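Long-range contact in (S)-2-haloacid dehalogenase 4A (Burkholderia cepacia, PDB 2NO4), which catalyses the hydrolytic dehalogenation of short-chain (S)-2-haloalkanoic acids to the corresponding (R)-2-hydroxyalkanoic acids, inverting the configuration: residues F197-N209 / P217-L231. Sequence-based numbering, arbitrary orientation. Where two conformers were deposited one is given.
Sequences FGFNTVRINRQGN and PLKHQVNSLSELWPL. With SO4 (sulfate ion), chain L.
Val-202, Arg-203 and Ile-204 pair in parallel with His-220, Gln-221 and Val-222, adding the outermost strand, 220-222, to the six-stranded parallel sheet of the Rossmann-like HAD fold. The bonds straighten along the strand: Thr-201 O takes a short but bent bond from Lys-219 N (2.8 Å) as well as a weak one from His-220 N, whereas Val-222 N to Arg-203 O and Asn-205 N to Val-222 O are nearly straight.

The packed face carries Val-202, Ile-204 and Val-222, closed over by Leu-228 and, in the last helix, Leu-231; Val-184 of strand 181-185 touches both Ile-204 and Leu-228. Leu-228 slips past Val-202 in the opposite direction, its CD2 3.5 Å from Val-202 CG1, while Leu-231 meets the other branch, CG2, tip to tip. Ile-204 bends at chi2 (-63°), bringing CD1 to 3.5 Å from Val-222 CG2, tighter than usual for two carbons; its CG2 sits over one face of the Arg-206 guanidinium. At the strand end, a sulfate, probably from the crystallisation liquor, takes bonds from Arg-206 NE and NH2, Ser-224 OG and Leu-225 N. The same arginine reaches Thr-24 O, tying this end to a residue considered important for catalysis.

The opposite face is looser on its outer side. Exposed Gln-221 lies beside Arg-203, pointing the same way, with the amide and guanidinium planes 71° apart, and its OE1 turns in to Asn-205; Leu-218 lies against Arg-203 CB, and Leu-191 of helix 188-197 touches both. The amide of buried Asn-205 is held at both ends: OD1 receives Asn-209 N, and ND2 gives one N-H to Asn-209 O and the other to Gln-221 OE1, 2.9 Å away. That last bond lies in the Asn-205 amide plane but arrives 60° above the carbonyl plane of Gln-221.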
ATOM      1  N   PHE B 197      -6.418 -14.868  -9.359  1.00 24.82           N
ATOM      2  CA  PHE B 197      -5.598 -15.932  -9.936  1.00 26.13           C
ATOM      3  C   PHE B 197      -6.369 -17.251 -10.144  1.00 28.42           C
ATOM      4  O   PHE B 197      -6.127 -17.986 -11.128  1.00 28.15           O
ATOM      5  CB  PHE B 197      -4.331 -16.164  -9.081  1.00 25.91           C
ATOM      6  CG  PHE B 197      -3.461 -17.286  -9.593  1.00 26.08           C
ATOM      7  CD1 PHE B 197      -2.618 -17.071 -10.685  1.00 26.33           C
ATOM      8  CD2 PHE B 197      -3.513 -18.551  -9.004  1.00 25.36           C
ATOM      9  CE1 PHE B 197      -1.828 -18.106 -11.219  1.00 25.65           C
ATOM     10  CE2 PHE B 197      -2.723 -19.596  -9.499  1.00 26.37           C
ATOM     11  CZ  PHE B 197      -1.888 -19.373 -10.623  1.00 25.38           C
ATOM     12  N   GLY B 198      -7.297 -17.570  -9.240  1.00 27.93           N
ATOM     13  CA  GLY B 198      -8.075 -18.809  -9.377  1.00 28.90           C
ATOM     14  C   GLY B 198      -8.071 -19.795  -8.212  1.00 28.83           C
ATOM     15  O   GLY B 198      -8.709 -20.851  -8.307  1.00 27.99           O
ATOM     16  N   PHE B 199      -7.362 -19.484  -7.121  1.00 26.57           N
ATOM     17  CA  PHE B 199      -7.438 -20.349  -5.914  1.00 26.43           C
ATOM     18  C   PHE B 199      -8.813 -20.220  -5.286  1.00 25.22           C
ATOM     19  O   PHE B 199      -9.451 -19.212  -5.472  1.00 24.81           O
ATOM     20  CB  PHE B 199      -6.445 -19.932  -4.846  1.00 24.25           C
ATOM     21  CG  PHE B 199      -5.004 -20.203  -5.180  1.00 25.24           C
ATOM     22  CD1 PHE B 199      -4.638 -21.137  -6.153  1.00 25.25           C
ATOM     23  CD2 PHE B 199      -4.004 -19.524  -4.483  1.00 25.45           C
ATOM     24  CE1 PHE B 199      -3.255 -21.402  -6.434  1.00 25.30           C
ATOM     25  CE2 PHE B 199      -2.632 -19.763  -4.739  1.00 24.79           C
ATOM     26  CZ  PHE B 199      -2.262 -20.731  -5.715  1.00 25.35           C
ATOM     27  N   ASN B 200      -9.253 -21.250  -4.547  1.00 27.28           N
ATOM     28  CA  ASN B 200     -10.473 -21.173  -3.721  1.00 26.75           C
ATOM     29  C   ASN B 200     -10.128 -20.453  -2.419  1.00 25.86           C
ATOM     30  O   ASN B 200      -9.339 -20.954  -1.615  1.00 26.64           O
ATOM     31  CB  ASN B 200     -11.038 -22.580  -3.443  1.00 29.29           C
ATOM     32  CG  ASN B 200     -11.343 -23.340  -4.734  1.00 33.64           C
ATOM     33  OD1 ASN B 200     -12.320 -23.040  -5.415  1.00 36.75           O
ATOM     34  ND2 ASN B 200     -10.484 -24.300  -5.088  1.00 34.46           N
ATOM     35  N   THR B 201     -10.715 -19.278  -2.207  1.00 22.28           N
ATOM     36  CA  THR B 201     -10.253 -18.405  -1.127  1.00 23.56           C
ATOM     37  C   THR B 201     -11.108 -18.463   0.129  1.00 22.82           C
ATOM     38  O   THR B 201     -12.333 -18.460   0.074  1.00 21.55           O
ATOM     39  CB  THR B 201     -10.103 -16.940  -1.612  1.00 22.68           C
ATOM     40  OG1 THR B 201     -11.318 -16.552  -2.255  1.00 23.92           O
ATOM     41  CG2 THR B 201      -8.953 -16.863  -2.614  1.00 21.07           C
ATOM     42  N   VAL B 202     -10.427 -18.501   1.258  1.00 22.76           N
ATOM     43  CA  VAL B 202     -11.073 -18.478   2.561  1.00 22.04           C
ATOM     44  C   VAL B 202     -10.418 -17.407   3.408  1.00 21.00           C
ATOM     45  O   VAL B 202      -9.201 -17.444   3.675  1.00 22.43           O
ATOM     46  CB  VAL B 202     -10.955 -19.828   3.266  1.00 22.95           C
ATOM     47  CG1 VAL B 202     -11.545 -19.738   4.722  1.00 24.62           C
ATOM     48  CG2 VAL B 202     -11.604 -20.928   2.407  1.00 23.81           C
ATOM     49  N   ARG B 203     -11.221 -16.420   3.776  1.00 20.65           N
ATOM     50  CA  ARG B 203     -10.769 -15.367   4.683  1.00 22.75           C
ATOM     51  C   ARG B 203     -10.916 -15.775   6.163  1.00 21.55           C
ATOM     52  O   ARG B 203     -11.968 -16.267   6.573  1.00 21.36           O
ATOM     53  CB  ARG B 203     -11.584 -14.099   4.439  1.00 22.55           C
ATOM     54  CG  ARG B 203     -11.207 -13.046   5.444  1.00 26.42           C
ATOM     55  CD  ARG B 203     -11.396 -11.711   4.955  1.00 29.42           C
ATOM     56  NE  ARG B 203     -10.793 -10.743   5.870  1.00 30.82           N
ATOM     57  CZ  ARG B 203     -10.969  -9.436   5.753  1.00 31.20           C
ATOM     58  NH1 ARG B 203     -11.735  -8.955   4.788  1.00 31.38           N
ATOM     59  NH2 ARG B 203     -10.413  -8.611   6.631  1.00 32.23           N
ATOM     60  N   ILE B 204      -9.845 -15.589   6.938  1.00 22.91           N
ATOM     61  CA  ILE B 204      -9.925 -15.568   8.407  1.00 24.43           C
ATOM     62  C   ILE B 204     -10.135 -14.104   8.808  1.00 25.55           C
ATOM     63  O   ILE B 204      -9.217 -13.293   8.693  1.00 27.16           O
ATOM     64  CB  ILE B 204      -8.678 -16.143   9.103  1.00 25.21           C
ATOM     65  CG1 ILE B 204      -8.175 -17.426   8.406  1.00 24.88           C
ATOM     66  CG2 ILE B 204      -8.954 -16.408  10.604  1.00 25.27           C
ATOM     67  CD1 ILE B 204      -9.148 -18.584   8.416  1.00 22.37           C
ATOM     68  N   ASN B 205     -11.369 -13.781   9.200  1.00 23.95           N
ATOM     69  CA  ASN B 205     -11.764 -12.436   9.586  1.00 23.05           C
ATOM     70  C   ASN B 205     -12.072 -12.486  11.075  1.00 22.69           C
ATOM     71  O   ASN B 205     -13.208 -12.749  11.503  1.00 23.85           O
ATOM     72  CB  ASN B 205     -12.952 -11.972   8.738  1.00 23.44           C
ATOM     73  CG  ASN B 205     -13.215 -10.481   8.858  1.00 23.72           C
ATOM     74  OD1 ASN B 205     -12.726  -9.809   9.786  1.00 22.57           O
ATOM     75  ND2 ASN B 205     -14.013  -9.960   7.942  1.00 22.36           N
ATOM     76  N   ARG B 206     -11.026 -12.306  11.875  1.00 20.94           N
ATOM     77  CA  ARG B 206     -11.141 -12.462  13.332  1.00 24.10           C
ATOM     78  C   ARG B 206     -12.025 -11.387  13.983  1.00 25.19           C
ATOM     79  O   ARG B 206     -12.758 -11.692  14.916  1.00 25.08           O
ATOM     80  CB  ARG B 206      -9.757 -12.441  13.954  1.00 25.11           C
ATOM     81  CG  ARG B 206      -9.000 -13.737  13.714  1.00 25.85           C
ATOM     82  CD  ARG B 206      -7.641 -13.730  14.351  1.00 25.42           C
ATOM     83  NE  ARG B 206      -7.018 -14.986  13.969  1.00 27.16           N
ATOM     84  CZ  ARG B 206      -6.216 -15.151  12.914  1.00 25.73           C
ATOM     85  NH1 ARG B 206      -5.924 -14.122  12.112  1.00 25.16           N
ATOM     86  NH2 ARG B 206      -5.764 -16.364  12.641  1.00 21.54           N
ATOM     87  N   GLN B 207     -11.959 -10.148  13.503  1.00 21.79           N
ATOM     88  CA  GLN B 207     -12.672  -9.062  14.146  1.00 25.55           C
ATOM     89  C   GLN B 207     -13.923  -8.627  13.374  1.00 23.18           C
ATOM     90  O   GLN B 207     -14.615  -7.728  13.758  1.00 19.82           O
ATOM     91  CB  GLN B 207     -11.730  -7.871  14.340  0.60 29.16           C
ATOM     92  CG  GLN B 207     -10.550  -8.122  15.284  0.60 31.26           C
ATOM     93  CD  GLN B 207      -9.587  -6.941  15.314  0.60 33.83           C
ATOM     94  OE1 GLN B 207      -9.625  -6.122  16.242  0.60 36.87           O
ATOM     95  NE2 GLN B 207      -8.724  -6.836  14.293  0.60 37.03           N
ATOM     96  N   GLY B 208     -14.233  -9.310  12.289  1.00 26.84           N
ATOM     97  CA  GLY B 208     -15.360  -8.916  11.415  1.00 28.61           C
ATOM     98  C   GLY B 208     -15.155  -7.558  10.716  1.00 27.62           C
ATOM     99  O   GLY B 208     -16.056  -6.715  10.679  1.00 27.47           O
ATOM    100  N   ASN B 209     -13.967  -7.349  10.156  1.00 27.12           N
ATOM    101  CA  ASN B 209     -13.686  -6.158   9.347  1.00 28.02           C
ATOM    102  C   ASN B 209     -14.552  -6.154   8.101  1.00 26.43           C
ATOM    103  O   ASN B 209     -14.955  -7.225   7.652  1.00 24.28           O
ATOM    104  CB  ASN B 209     -12.216  -6.142   8.933  1.00 31.00           C
ATOM    105  CG  ASN B 209     -11.272  -6.101  10.129  1.00 35.52           C
ATOM    106  OD1 ASN B 209     -10.230  -6.713  10.081  1.00 42.47           O
ATOM    107  ND2 ASN B 209     -11.641  -5.411  11.199  1.00 35.05           N
ATOM    108  N   PRO B 217     -14.644 -12.757  -5.343  1.00 27.90           N
ATOM    109  CA  PRO B 217     -15.406 -13.251  -4.183  1.00 28.11           C
ATOM    110  C   PRO B 217     -14.716 -14.398  -3.435  1.00 27.02           C
ATOM    111  O   PRO B 217     -14.030 -15.247  -4.041  1.00 24.17           O
ATOM    112  CB  PRO B 217     -16.720 -13.783  -4.798  1.00 29.36           C
ATOM    113  CG  PRO B 217     -16.747 -13.305  -6.203  1.00 30.84           C
ATOM    114  CD  PRO B 217     -15.365 -12.938  -6.618  1.00 28.00           C
ATOM    115  N   LEU B 218     -14.943 -14.425  -2.123  1.00 27.08           N
ATOM    116  CA  LEU B 218     -14.457 -15.493  -1.271  1.00 26.72           C
ATOM    117  C   LEU B 218     -15.330 -16.721  -1.444  1.00 28.51           C
ATOM    118  O   LEU B 218     -16.527 -16.612  -1.692  1.00 28.99           O
ATOM    119  CB  LEU B 218     -14.516 -15.054   0.186  1.00 25.57           C
ATOM    120  CG  LEU B 218     -13.721 -13.787   0.528  1.00 22.49           C
ATOM    121  CD1 LEU B 218     -14.167 -13.342   1.907  1.00 23.79           C
ATOM    122  CD2 LEU B 218     -12.182 -14.099   0.506  1.00 20.58           C
ATOM    123  N   LYS B 219     -14.706 -17.885  -1.351  1.00 27.69           N
ATOM    124  CA  LYS B 219     -15.466 -19.120  -1.208  1.00 28.83           C
ATOM    125  C   LYS B 219     -16.127 -19.201   0.168  1.00 26.27           C
ATOM    126  O   LYS B 219     -17.283 -19.632   0.251  1.00 26.85           O
ATOM    127  CB  LYS B 219     -14.599 -20.353  -1.459  1.00 32.07           C
ATOM    128  CG  LYS B 219     -14.473 -20.678  -2.913  1.00 37.98           C
ATOM    129  CD  LYS B 219     -15.820 -21.129  -3.460  1.00 40.69           C
ATOM    130  CE  LYS B 219     -15.655 -21.815  -4.806  1.00 45.00           C
ATOM    131  NZ  LYS B 219     -15.282 -20.840  -5.898  1.00 44.99           N
ATOM    132  N   HIS B 220     -15.419 -18.767   1.211  1.00 19.15           N
ATOM    133  CA  HIS B 220     -15.932 -18.769   2.556  1.00 20.18           C
ATOM    134  C   HIS B 220     -15.174 -17.732   3.376  1.00 18.08           C
ATOM    135  O   HIS B 220     -14.085 -17.326   3.029  1.00 11.23           O
ATOM    136  CB  HIS B 220     -15.831 -20.159   3.218  0.50 24.54           C
ATOM    137  CG  HIS B 220     -17.028 -20.540   4.059  0.50 26.06           C
ATOM    138  ND1 HIS B 220     -17.299 -19.977   5.289  0.50 27.83           N
ATOM    139  CD2 HIS B 220     -18.005 -21.455   3.850  0.50 26.54           C
ATOM    140  CE1 HIS B 220     -18.391 -20.524   5.797  0.50 27.58           C
ATOM    141  NE2 HIS B 220     -18.849 -21.410   4.932  0.50 27.66           N
ATOM    142  N   GLN B 221     -15.781 -17.344   4.477  1.00 22.27           N
ATOM    143  CA  GLN B 221     -15.170 -16.528   5.536  1.00 25.68           C
ATOM    144  C   GLN B 221     -15.511 -17.148   6.901  1.00 25.03           C
ATOM    145  O   GLN B 221     -16.658 -17.532   7.137  1.00 25.51           O
ATOM    146  CB  GLN B 221     -15.707 -15.096   5.499  1.00 24.74           C
ATOM    147  CG  GLN B 221     -15.149 -14.180   6.599  1.00 26.75           C
ATOM    148  CD  GLN B 221     -15.540 -12.732   6.366  1.00 29.12           C
ATOM    149  OE1 GLN B 221     -14.734 -11.929   5.926  1.00 31.13           O
ATOM    150  NE2 GLN B 221     -16.782 -12.405   6.632  1.00 30.96           N
ATOM    151  N   VAL B 222     -14.516 -17.199   7.776  1.00 23.38           N
ATOM    152  CA  VAL B 222     -14.634 -17.746   9.118  1.00 23.80           C
ATOM    153  C   VAL B 222     -13.908 -16.783  10.076  1.00 25.87           C
ATOM    154  O   VAL B 222     -13.121 -15.947   9.638  1.00 25.58           O
ATOM    155  CB  VAL B 222     -14.051 -19.194   9.218  1.00 22.73           C
ATOM    156  CG1 VAL B 222     -14.834 -20.196   8.341  1.00 22.74           C
ATOM    157  CG2 VAL B 222     -12.529 -19.259   8.925  1.00 24.32           C
ATOM    158  N   ASN B 223     -14.131 -16.921  11.380  1.00 25.11           N
ATOM    159  CA  ASN B 223     -13.532 -15.999  12.343  1.00 27.50           C
ATOM    160  C   ASN B 223     -12.327 -16.576  13.081  1.00 24.60           C
ATOM    161  O   ASN B 223     -11.743 -15.919  13.910  1.00 26.56           O
ATOM    162  CB  ASN B 223     -14.599 -15.443  13.322  1.00 26.59           C
ATOM    163  CG  ASN B 223     -15.165 -16.517  14.275  1.00 28.99           C
ATOM    164  OD1 ASN B 223     -16.104 -16.245  15.027  1.00 33.35           O
ATOM    165  ND2 ASN B 223     -14.612 -17.734  14.236  1.00 25.78           N
ATOM    166  N   SER B 224     -11.958 -17.807  12.749  1.00 23.76           N
ATOM    167  CA  SER B 224     -10.914 -18.497  13.447  1.00 22.91           C
ATOM    168  C   SER B 224     -10.356 -19.560  12.544  1.00 23.51           C
ATOM    169  O   SER B 224     -11.097 -20.195  11.784  1.00 21.72           O
ATOM    170  CB  SER B 224     -11.514 -19.184  14.708  1.00 26.54           C
ATOM    171  OG  SER B 224     -10.557 -20.021  15.303  1.00 28.90           O
ATOM    172  N   LEU B 225      -9.058 -19.827  12.695  1.00 21.05           N
ATOM    173  CA  LEU B 225      -8.448 -20.924  11.969  1.00 23.55           C
ATOM    174  C   LEU B 225      -9.092 -22.303  12.326  1.00 24.04           C
ATOM    175  O   LEU B 225      -9.203 -23.188  11.474  1.00 22.85           O
ATOM    176  CB  LEU B 225      -6.957 -20.946  12.290  1.00 23.72           C
ATOM    177  CG  LEU B 225      -6.018 -19.919  11.642  1.00 23.86           C
ATOM    178  CD1 LEU B 225      -4.734 -19.876  12.495  1.00 22.94           C
ATOM    179  CD2 LEU B 225      -5.697 -20.223  10.162  1.00 20.32           C
ATOM    180  N   SER B 226      -9.501 -22.480  13.582  1.00 23.81           N
ATOM    181  CA  SER B 226     -10.211 -23.701  13.999  1.00 27.47           C
ATOM    182  C   SER B 226     -11.458 -24.007  13.149  1.00 27.79           C
ATOM    183  O   SER B 226     -11.815 -25.166  12.967  1.00 28.63           O
ATOM    184  CB  SER B 226     -10.579 -23.623  15.488  1.00 28.22           C
ATOM    185  OG  SER B 226     -11.583 -22.636  15.692  1.00 29.79           O
ATOM    186  N   GLU B 227     -12.106 -22.974  12.618  1.00 28.98           N
ATOM    187  CA  GLU B 227     -13.293 -23.155  11.767  1.00 29.35           C
ATOM    188  C   GLU B 227     -13.015 -23.682  10.394  1.00 28.85           C
ATOM    189  O   GLU B 227     -13.945 -24.032   9.665  1.00 30.27           O
ATOM    190  CB  GLU B 227     -14.091 -21.862  11.662  1.00 30.99           C
ATOM    191  CG  GLU B 227     -14.555 -21.340  13.002  1.00 32.90           C
ATOM    192  CD  GLU B 227     -15.579 -22.241  13.692  1.00 36.51           C
ATOM    193  OE1 GLU B 227     -15.811 -22.020  14.899  1.00 38.28           O
ATOM    194  OE2 GLU B 227     -16.155 -23.161  13.057  1.00 38.54           O
ATOM    195  N   LEU B 228     -11.741 -23.735  10.028  1.00 27.28           N
ATOM    196  CA  LEU B 228     -11.337 -24.352   8.781  1.00 26.99           C
ATOM    197  C   LEU B 228     -11.542 -25.846   8.870  1.00 27.30           C
ATOM    198  O   LEU B 228     -11.676 -26.513   7.847  1.00 28.37           O
ATOM    199  CB  LEU B 228      -9.850 -24.081   8.497  1.00 25.91           C
ATOM    200  CG  LEU B 228      -9.378 -22.665   8.139  1.00 25.88           C
ATOM    201  CD1 LEU B 228      -7.824 -22.668   8.022  1.00 25.08           C
ATOM    202  CD2 LEU B 228     -10.043 -22.183   6.808  1.00 25.12           C
ATOM    203  N   TRP B 229     -11.549 -26.388  10.098  1.00 25.41           N
ATOM    204  CA  TRP B 229     -11.698 -27.847  10.250  1.00 27.21           C
ATOM    205  C   TRP B 229     -13.056 -28.379   9.729  1.00 23.61           C
ATOM    206  O   TRP B 229     -13.069 -29.257   8.877  1.00 25.29           O
ATOM    207  CB  TRP B 229     -11.374 -28.307  11.682  1.00 26.18           C
ATOM    208  CG  TRP B 229     -11.323 -29.834  11.886  1.00 26.46           C
ATOM    209  CD1 TRP B 229     -11.893 -30.531  12.923  1.00 26.25           C
ATOM    210  CD2 TRP B 229     -10.679 -30.813  11.046  1.00 26.99           C
ATOM    211  NE1 TRP B 229     -11.619 -31.869  12.796  1.00 26.26           N
ATOM    212  CE2 TRP B 229     -10.895 -32.080  11.648  1.00 26.15           C
ATOM    213  CE3 TRP B 229      -9.939 -30.746   9.832  1.00 26.87           C
ATOM    214  CZ2 TRP B 229     -10.395 -33.282  11.091  1.00 26.41           C
ATOM    215  CZ3 TRP B 229      -9.450 -31.943   9.269  1.00 26.89           C
ATOM    216  CH2 TRP B 229      -9.688 -33.200   9.911  1.00 27.09           C
ATOM    217  N   PRO B 230     -14.190 -27.866  10.235  1.00 25.64           N
ATOM    218  CA  PRO B 230     -15.452 -28.313   9.625  1.00 24.88           C
ATOM    219  C   PRO B 230     -15.565 -28.007   8.131  1.00 26.64           C
ATOM    220  O   PRO B 230     -16.270 -28.731   7.390  1.00 26.00           O
ATOM    221  CB  PRO B 230     -16.531 -27.538  10.409  1.00 24.74           C
ATOM    222  CG  PRO B 230     -15.800 -26.449  11.170  1.00 23.76           C
ATOM    223  CD  PRO B 230     -14.416 -26.968  11.392  1.00 25.06           C
ATOM    224  N   LEU B 231     -14.901 -26.932   7.689  1.00 26.45           N
ATOM    225  CA  LEU B 231     -14.915 -26.561   6.255  1.00 26.98           C
ATOM    226  C   LEU B 231     -14.170 -27.547   5.376  1.00 25.71           C
ATOM    227  O   LEU B 231     -14.537 -27.773   4.235  1.00 27.19           O
ATOM    228  CB  LEU B 231     -14.345 -25.152   6.076  1.00 28.16           C
ATOM    229  CG  LEU B 231     -14.435 -24.492   4.713  1.00 28.83           C
ATOM    230  CD1 LEU B 231     -15.878 -24.140   4.449  1.00 30.04           C
ATOM    231  CD2 LEU B 231     -13.548 -23.249   4.697  1.00 28.28           C
TER
HETATM  232  S   SO4 L1011      -7.231 -18.214  15.728  1.00 33.71           S
HETATM  233  O1  SO4 L1011      -6.080 -19.075  16.089  1.00 35.52           O
HETATM  234  O2  SO4 L1011      -7.106 -16.820  16.232  1.00 34.15           O
HETATM  235  O3  SO4 L1011      -7.332 -18.250  14.290  1.00 25.94           O
HETATM  236  O4  SO4 L1011      -8.443 -18.677  16.379  1.00 36.80           O
HETATM  237  O   HOH W   1     -12.835 -18.182  -4.361  1.00 30.28           O